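Local coordinates for protein type I polyketide synthase PikAII (Streptomyces venezuelae, PDB 3QP9) that carries a C2-type ketoreductase domain that probably epimerizes the alpha-substituent of a beta-ketoacyl polyketide intermediate without reducing its keto group, at residues I32-L37 with L229-V234; G157-G162 with A222-G227. One frame throughout, in Å; residues are numbered along the deposited sequence.

Interaction 1: residues I32-L37 with L229-V234; sequences IDWKRL and LARRLV
R231 and W34 face each other across two antiparallel strands, and the arginine runs over the indole and on to I32. Its CB sits above the six-membered ring in a CH-pi contact, 3.9 Å from the centroid. CG touches the CG2 branch of I32 and lies near W34 CZ2. CD then comes to 3.5 Å from W34 CZ2, already at the rim of the ring. NE meets I32 CG2, and CD1 of I32 lies over the centre of the guanidinium face, 3.6 Å from R231 CZ. The side chain can reach this far because it is extended from CG to NE, with CG anti to the backbone N (chi1 -167°). The guanidinium plane is turned 64° from the indole, so the two flat groups do not stack; beyond the pair, R231 NH1 is hydrogen-bonded to I406 O.

Strands 29-36 and 227-235 are the antiparallel neighbours near the junction of two Rossmann-like halves, an arrangement consistent with the structural and catalytic subdomains of modular ketoreductases. D33 with R232 and K35 with A230 are the hydrogen-bonded pairs; D33 N reaches R232 O at 2.8 Å and K35 N reaches A230 O at 2.7 Å, both nearly straight. I32, W34 and R36 project from the same face as L229, R231 and L233.

On the other face, K35 CD packs 3.7 Å from R232 NH1. K35 NZ and R232 NH1 carry like charges and lie 4.2 Å apart, not bonded to each other. Water 1 accepts a hydrogen bond from each of them and so bridges the two. The R232 end is balanced by a salt bridge to E218, while its NH2 donates to R231 O, 3.1 Å away, with that oxygen in the guanidinium plane.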
ATOM      1  N   ILE A  32       9.153   7.634  -1.407  1.00 22.76           N
ATOM      2  CA  ILE A  32       9.338   6.808  -2.618  1.00 23.97           C
ATOM      3  C   ILE A  32       9.623   7.638  -3.867  1.00 25.63           C
ATOM      4  O   ILE A  32       8.923   8.561  -4.153  1.00 26.82           O
ATOM      5  CB  ILE A  32       8.136   5.809  -2.848  1.00 23.58           C
ATOM      6  CG1 ILE A  32       8.170   4.643  -1.806  1.00 21.15           C
ATOM      7  CG2 ILE A  32       8.120   5.156  -4.301  1.00 27.68           C
ATOM      8  CD1 ILE A  32       9.370   3.709  -1.937  1.00 22.66           C
ATOM      9  N   ASP A  33      10.723   7.365  -4.571  1.00 24.71           N
ATOM     10  CA  ASP A  33      11.003   8.163  -5.798  1.00 29.02           C
ATOM     11  C   ASP A  33      11.023   7.152  -6.948  1.00 26.27           C
ATOM     12  O   ASP A  33      11.141   5.951  -6.702  1.00 24.25           O
ATOM     13  CB  ASP A  33      12.365   8.869  -5.682  1.00 28.86           C
ATOM     14  CG  ASP A  33      12.309  10.257  -6.225  1.00 41.91           C
ATOM     15  OD1 ASP A  33      12.839  11.184  -5.548  1.00 49.45           O
ATOM     16  OD2 ASP A  33      11.665  10.459  -7.305  1.00 51.60           O
ATOM     17  N   TRP A  34      10.840   7.616  -8.173  1.00 24.85           N
ATOM     18  CA  TRP A  34      10.818   6.761  -9.366  1.00 26.56           C
ATOM     19  C   TRP A  34      11.939   7.184 -10.265  1.00 27.89           C
ATOM     20  O   TRP A  34      11.965   8.362 -10.757  1.00 28.89           O
ATOM     21  CB  TRP A  34       9.432   6.941 -10.037  1.00 26.47           C
ATOM     22  CG  TRP A  34       8.381   6.212  -9.241  1.00 24.69           C
ATOM     23  CD1 TRP A  34       7.642   6.707  -8.221  1.00 21.72           C
ATOM     24  CD2 TRP A  34       8.022   4.806  -9.372  1.00 24.62           C
ATOM     25  NE1 TRP A  34       6.832   5.668  -7.687  1.00 27.17           N
ATOM     26  CE2 TRP A  34       7.067   4.516  -8.372  1.00 28.25           C
ATOM     27  CE3 TRP A  34       8.480   3.754 -10.218  1.00 26.18           C
ATOM     28  CZ2 TRP A  34       6.478   3.228  -8.210  1.00 22.01           C
ATOM     29  CZ3 TRP A  34       7.950   2.464 -10.042  1.00 25.39           C
ATOM     30  CH2 TRP A  34       6.909   2.229  -9.058  1.00 23.96           C
ATOM     31  N   LYS A  35      12.953   6.338 -10.398  1.00 28.92           N
ATOM     32  CA  LYS A  35      14.186   6.722 -11.098  1.00 29.44           C
ATOM     33  C   LYS A  35      14.024   6.403 -12.595  1.00 30.01           C
ATOM     34  O   LYS A  35      13.818   5.264 -12.979  1.00 27.55           O
ATOM     35  CB  LYS A  35      15.335   5.876 -10.536  1.00 30.64           C
ATOM     36  CG  LYS A  35      16.612   5.925 -11.285  1.00 34.70           C
ATOM     37  CD  LYS A  35      17.618   4.789 -10.732  1.00 42.19           C
ATOM     38  CE  LYS A  35      19.096   5.290 -10.748  1.00 46.40           C
ATOM     39  NZ  LYS A  35      19.969   4.126 -11.169  1.00 45.49           N
ATOM     40  N   ARG A  36      14.157   7.417 -13.443  1.00 28.85           N
ATOM     41  CA  ARG A  36      14.138   7.173 -14.909  1.00 32.67           C
ATOM     42  C   ARG A  36      15.275   6.235 -15.354  1.00 33.51           C
ATOM     43  O   ARG A  36      16.488   6.498 -15.046  1.00 34.21           O
ATOM     44  CB  ARG A  36      14.275   8.537 -15.611  1.00 32.21           C
ATOM     45  CG  ARG A  36      13.087   9.410 -15.254  1.00 35.46           C
ATOM     46  CD  ARG A  36      13.374  10.899 -15.577  1.00 47.64           C
ATOM     47  NE  ARG A  36      12.406  11.388 -16.542  1.00 48.31           N
ATOM     48  CZ  ARG A  36      11.194  11.822 -16.217  1.00 52.65           C
ATOM     49  NH1 ARG A  36      10.788  11.832 -14.925  1.00 55.53           N
ATOM     50  NH2 ARG A  36      10.389  12.234 -17.187  1.00 51.12           N
ATOM     51  N   LEU A  37      14.962   5.167 -16.088  1.00 34.57           N
ATOM     52  CA  LEU A  37      15.999   4.219 -16.509  1.00 35.69           C
ATOM     53  C   LEU A  37      16.530   4.566 -17.932  1.00 39.38           C
ATOM     54  O   LEU A  37      15.734   4.905 -18.838  1.00 37.44           O
ATOM     55  CB  LEU A  37      15.448   2.788 -16.499  1.00 34.73           C
ATOM     56  CG  LEU A  37      14.931   2.272 -15.156  1.00 33.00           C
ATOM     57  CD1 LEU A  37      14.421   0.839 -15.305  1.00 31.87           C
ATOM     58  CD2 LEU A  37      16.092   2.331 -14.089  1.00 31.35           C
ATOM     59  N   LEU A 229      10.591   3.647 -15.515  1.00 26.03           N
ATOM     60  CA  LEU A 229      10.960   4.164 -14.184  1.00 24.19           C
ATOM     61  C   LEU A 229      10.999   3.053 -13.104  1.00 23.43           C
ATOM     62  O   LEU A 229      10.180   2.169 -13.118  1.00 23.59           O
ATOM     63  CB  LEU A 229       9.995   5.251 -13.701  1.00 25.77           C
ATOM     64  CG  LEU A 229       9.986   6.501 -14.592  1.00 23.54           C
ATOM     65  CD1 LEU A 229       8.950   6.309 -15.775  1.00 28.65           C
ATOM     66  CD2 LEU A 229       9.683   7.901 -13.874  1.00 27.86           C
ATOM     67  N   ALA A 230      11.951   3.118 -12.167  1.00 22.97           N
ATOM     68  CA  ALA A 230      12.098   2.097 -11.186  1.00 21.11           C
ATOM     69  C   ALA A 230      12.008   2.678  -9.785  1.00 22.72           C
ATOM     70  O   ALA A 230      12.498   3.799  -9.480  1.00 26.12           O
ATOM     71  CB  ALA A 230      13.457   1.371 -11.371  1.00 22.97           C
ATOM     72  N   ARG A 231      11.387   1.909  -8.925  1.00 22.76           N
ATOM     73  CA  ARG A 231      11.047   2.326  -7.557  1.00 21.04           C
ATOM     74  C   ARG A 231      12.229   2.348  -6.581  1.00 19.91           C
ATOM     75  O   ARG A 231      13.043   1.360  -6.480  1.00 24.33           O
ATOM     76  CB  ARG A 231       9.939   1.408  -7.026  1.00 20.08           C
ATOM     77  CG  ARG A 231       9.239   1.918  -5.706  1.00 17.53           C
ATOM     78  CD  ARG A 231       7.821   1.222  -5.643  1.00 19.21           C
ATOM     79  NE  ARG A 231       7.159   1.556  -4.342  1.00 20.11           N
ATOM     80  CZ  ARG A 231       7.383   0.942  -3.173  1.00 19.47           C
ATOM     81  NH1 ARG A 231       6.681   1.329  -2.078  1.00 25.40           N
ATOM     82  NH2 ARG A 231       8.367   0.067  -3.017  1.00 20.84           N
ATOM     83  N   ARG A 232      12.326   3.430  -5.848  1.00 20.65           N
ATOM     84  CA  ARG A 232      13.477   3.645  -4.930  1.00 22.24           C
ATOM     85  C   ARG A 232      12.962   4.248  -3.635  1.00 23.90           C
ATOM     86  O   ARG A 232      12.160   5.182  -3.692  1.00 24.35           O
ATOM     87  CB  ARG A 232      14.461   4.698  -5.615  1.00 22.33           C
ATOM     88  CG  ARG A 232      15.228   4.163  -6.823  1.00 20.16           C
ATOM     89  CD  ARG A 232      16.144   2.932  -6.395  1.00 24.15           C
ATOM     90  NE  ARG A 232      17.011   2.535  -7.535  1.00 26.15           N
ATOM     91  CZ  ARG A 232      16.667   1.628  -8.432  1.00 27.11           C
ATOM     92  NH1 ARG A 232      17.493   1.292  -9.400  1.00 27.75           N
ATOM     93  NH2 ARG A 232      15.469   1.055  -8.340  1.00 25.70           N
ATOM     94  N   LEU A 233      13.413   3.773  -2.485  1.00 23.53           N
ATOM     95  CA  LEU A 233      13.254   4.501  -1.212  1.00 23.59           C
ATOM     96  C   LEU A 233      14.437   5.406  -0.978  1.00 24.44           C
ATOM     97  O   LEU A 233      15.570   4.957  -0.984  1.00 25.11           O
ATOM     98  CB  LEU A 233      13.106   3.482  -0.076  1.00 23.20           C
ATOM     99  CG  LEU A 233      12.885   4.158   1.282  1.00 22.86           C
ATOM    100  CD1 LEU A 233      11.369   4.529   1.227  1.00 22.87           C
ATOM    101  CD2 LEU A 233      13.182   3.070   2.335  1.00 27.42           C
ATOM    102  N   VAL A 234      14.205   6.713  -0.892  1.00 24.17           N
ATOM    103  CA  VAL A 234      15.270   7.643  -0.672  1.00 24.82           C
ATOM    104  C   VAL A 234      15.014   8.520   0.564  1.00 25.19           C
ATOM    105  O   VAL A 234      13.877   8.666   1.053  1.00 24.52           O
ATOM    106  CB  VAL A 234      15.494   8.595  -1.942  1.00 25.89           C
ATOM    107  CG1 VAL A 234      15.875   7.699  -3.232  1.00 29.10           C
ATOM    108  CG2 VAL A 234      14.298   9.452  -2.131  1.00 26.16           C
TER
HETATM  109  O   HOH W   1      19.899   2.823  -8.855  1.00 34.53           O

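Interaction 2: residues G157-G162 with A222-G227; sequences GAVSVG and AVRASG
V161 and A222 are the closest backbone positions, their CA atoms 7.4 Å apart, where the irregular segment 157-162 passes the end of strand 220-224 without pairing with it; the strand then turns through a type I beta turn from R224 to G227. The gap is filled by side chains. CG1 of V161 presses on CB of A222 at 3.5 Å, a close approach for two methyl carbons, and also lies 3.8 Å from R224 NE. CG2 rests more loosely near R224 CG. The valine and the arginine run alongside one another, pointing opposite ways, and the bend of the arginine at chi2 (-68°) brings its NH1 to the backbone of V159.

There R224 NH1 makes a weak hydrogen bond to V159 O, 2.9 Å long but bent to 115° at the hydrogen. The V159 carbonyl lies at the guanidinium edge, near its plane, and V159 CG2 approaches NH1 to 3.6 Å. On the strand side, NH2 donates to V223 O at 2.9 Å, a straighter bond (163°) in the guanidinium plane although it comes from above the plane of the carbonyl. Salt bridges from NH1 to D195 and from NE to D165 complete the setting, and D165 also accepts a hydrogen bond from V161 N.

The loop leaves the C-terminal end of parallel strand 151-156 in the N-terminal Rossmann-like half, consistent with the structural subdomain of modular ketoreductases. With carboxylates at NE and NH1, a good carbonyl bond at NH2 and a weak one at NH1, the buried arginine probably keeps its positive charge while tying this loop to strand 220-224.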
ATOM      1  N   GLY A 157      -2.506   2.302 -13.723  1.00 28.54           N
ATOM      2  CA  GLY A 157      -2.995   3.385 -12.826  1.00 27.36           C
ATOM      3  C   GLY A 157      -2.733   3.136 -11.327  1.00 27.97           C
ATOM      4  O   GLY A 157      -3.312   3.803 -10.498  1.00 29.34           O
ATOM      5  N   ALA A 158      -1.921   2.145 -10.976  1.00 26.09           N
ATOM      6  CA  ALA A 158      -1.691   1.832  -9.588  1.00 26.30           C
ATOM      7  C   ALA A 158      -0.676   2.715  -8.785  1.00 24.66           C
ATOM      8  O   ALA A 158      -0.718   2.726  -7.534  1.00 23.38           O
ATOM      9  CB  ALA A 158      -1.395   0.311  -9.406  1.00 24.96           C
ATOM     10  N   VAL A 159       0.269   3.350  -9.459  1.00 23.89           N
ATOM     11  CA  VAL A 159       1.313   4.122  -8.748  1.00 24.85           C
ATOM     12  C   VAL A 159       1.407   5.477  -9.457  1.00 25.34           C
ATOM     13  O   VAL A 159       1.059   5.604 -10.621  1.00 28.29           O
ATOM     14  CB  VAL A 159       2.659   3.489  -8.725  1.00 22.25           C
ATOM     15  CG1 VAL A 159       2.578   1.994  -8.011  1.00 22.55           C
ATOM     16  CG2 VAL A 159       3.195   3.355 -10.197  1.00 25.36           C
ATOM     17  N   SER A 160       1.904   6.436  -8.740  1.00 25.23           N
ATOM     18  CA  SER A 160       2.202   7.794  -9.274  1.00 27.60           C
ATOM     19  C   SER A 160       3.729   8.003  -9.347  1.00 26.03           C
ATOM     20  O   SER A 160       4.381   7.924  -8.330  1.00 26.42           O
ATOM     21  CB  SER A 160       1.653   8.823  -8.304  1.00 27.68           C
ATOM     22  OG  SER A 160       2.129  10.131  -8.694  1.00 28.29           O
ATOM     23  N   VAL A 161       4.279   8.312 -10.495  1.00 26.76           N
ATOM     24  CA  VAL A 161       5.745   8.466 -10.638  1.00 28.21           C
ATOM     25  C   VAL A 161       6.155   9.896 -10.323  1.00 30.04           C
ATOM     26  O   VAL A 161       7.364  10.259 -10.194  1.00 31.24           O
ATOM     27  CB  VAL A 161       6.258   8.073 -12.019  1.00 26.62           C
ATOM     28  CG1 VAL A 161       5.917   6.555 -12.305  1.00 26.23           C
ATOM     29  CG2 VAL A 161       5.880   9.016 -13.204  1.00 25.14           C
ATOM     30  N   GLY A 162       5.162  10.722 -10.198  1.00 31.30           N
ATOM     31  CA  GLY A 162       5.485  12.123  -9.829  1.00 34.86           C
ATOM     32  C   GLY A 162       4.360  13.052 -10.004  1.00 37.53           C
ATOM     33  O   GLY A 162       3.187  12.639 -10.004  1.00 35.95           O
ATOM     34  N   ALA A 222       7.543   1.187 -13.337  1.00 23.26           N
ATOM     35  CA  ALA A 222       6.486   1.877 -13.984  1.00 24.80           C
ATOM     36  C   ALA A 222       6.826   2.178 -15.480  1.00 24.68           C
ATOM     37  O   ALA A 222       7.963   2.473 -15.798  1.00 23.81           O
ATOM     38  CB  ALA A 222       6.259   3.242 -13.227  1.00 25.42           C
ATOM     39  N   VAL A 223       5.825   2.071 -16.376  1.00 24.09           N
ATOM     40  CA  VAL A 223       5.946   2.250 -17.828  1.00 26.57           C
ATOM     41  C   VAL A 223       5.162   3.510 -18.140  1.00 27.74           C
ATOM     42  O   VAL A 223       3.919   3.592 -17.863  1.00 28.88           O
ATOM     43  CB  VAL A 223       5.257   1.162 -18.557  1.00 25.74           C
ATOM     44  CG1 VAL A 223       5.384   1.401 -20.057  1.00 29.05           C
ATOM     45  CG2 VAL A 223       5.898  -0.162 -18.125  1.00 27.45           C
ATOM     46  N   ARG A 224       5.858   4.523 -18.654  1.00 29.37           N
ATOM     47  CA  ARG A 224       5.223   5.800 -18.882  1.00 32.12           C
ATOM     48  C   ARG A 224       5.551   6.242 -20.292  1.00 35.50           C
ATOM     49  O   ARG A 224       6.361   5.624 -21.009  1.00 35.49           O
ATOM     50  CB  ARG A 224       5.587   6.911 -17.832  1.00 34.35           C
ATOM     51  CG  ARG A 224       5.157   6.517 -16.356  1.00 29.90           C
ATOM     52  CD  ARG A 224       3.692   6.501 -16.257  1.00 31.44           C
ATOM     53  NE  ARG A 224       3.153   6.257 -14.920  1.00 28.87           N
ATOM     54  CZ  ARG A 224       2.682   5.081 -14.461  1.00 30.39           C
ATOM     55  NH1 ARG A 224       2.186   5.018 -13.221  1.00 28.26           N
ATOM     56  NH2 ARG A 224       2.718   4.005 -15.225  1.00 29.33           N
ATOM     57  N   ALA A 225       4.866   7.286 -20.725  1.00 38.64           N
ATOM     58  CA  ALA A 225       5.146   7.858 -22.048  1.00 40.61           C
ATOM     59  C   ALA A 225       6.643   8.193 -22.189  1.00 40.04           C
ATOM     60  O   ALA A 225       7.208   8.085 -23.253  1.00 41.53           O
ATOM     61  CB  ALA A 225       4.278   9.145 -22.236  1.00 41.49           C
ATOM     62  N   SER A 226       7.278   8.563 -21.094  1.00 39.49           N
ATOM     63  CA  SER A 226       8.729   8.874 -21.115  1.00 39.67           C
ATOM     64  C   SER A 226       9.694   7.715 -21.274  1.00 39.48           C
ATOM     65  O   SER A 226      10.810   7.929 -21.788  1.00 40.68           O
ATOM     66  CB  SER A 226       9.109   9.795 -19.906  1.00 41.32           C
ATOM     67  OG  SER A 226       9.261   9.123 -18.642  1.00 42.63           O
ATOM     68  N   GLY A 227       9.290   6.490 -20.867  1.00 35.22           N
ATOM     69  CA  GLY A 227      10.181   5.350 -20.852  1.00 33.33           C
ATOM     70  C   GLY A 227       9.912   4.521 -19.578  1.00 31.37           C
ATOM     71  O   GLY A 227       8.790   4.518 -19.060  1.00 32.07           O
TER

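Interactions 1 and 2 have centres about 10 Å apart and share adjoining strands: 220-224 and 227-235 follow each other in the chain, and A222 N probably hydrogen-bonds to L229 O at 2.8 Å. Both segments of interaction 2 fall in the chain between the two strands paired in interaction 1. W34 joins them through its indole, with CZ3 3.6 Å from A222 N and CD1 3.5 Å from V161 CA, so the ring that receives R231 also packs against the 157-162 loop. Both are packing contacts in the N-terminal Rossmann-like half and at its seam with the other half, consistent with a structural role in the ketoreductase fold.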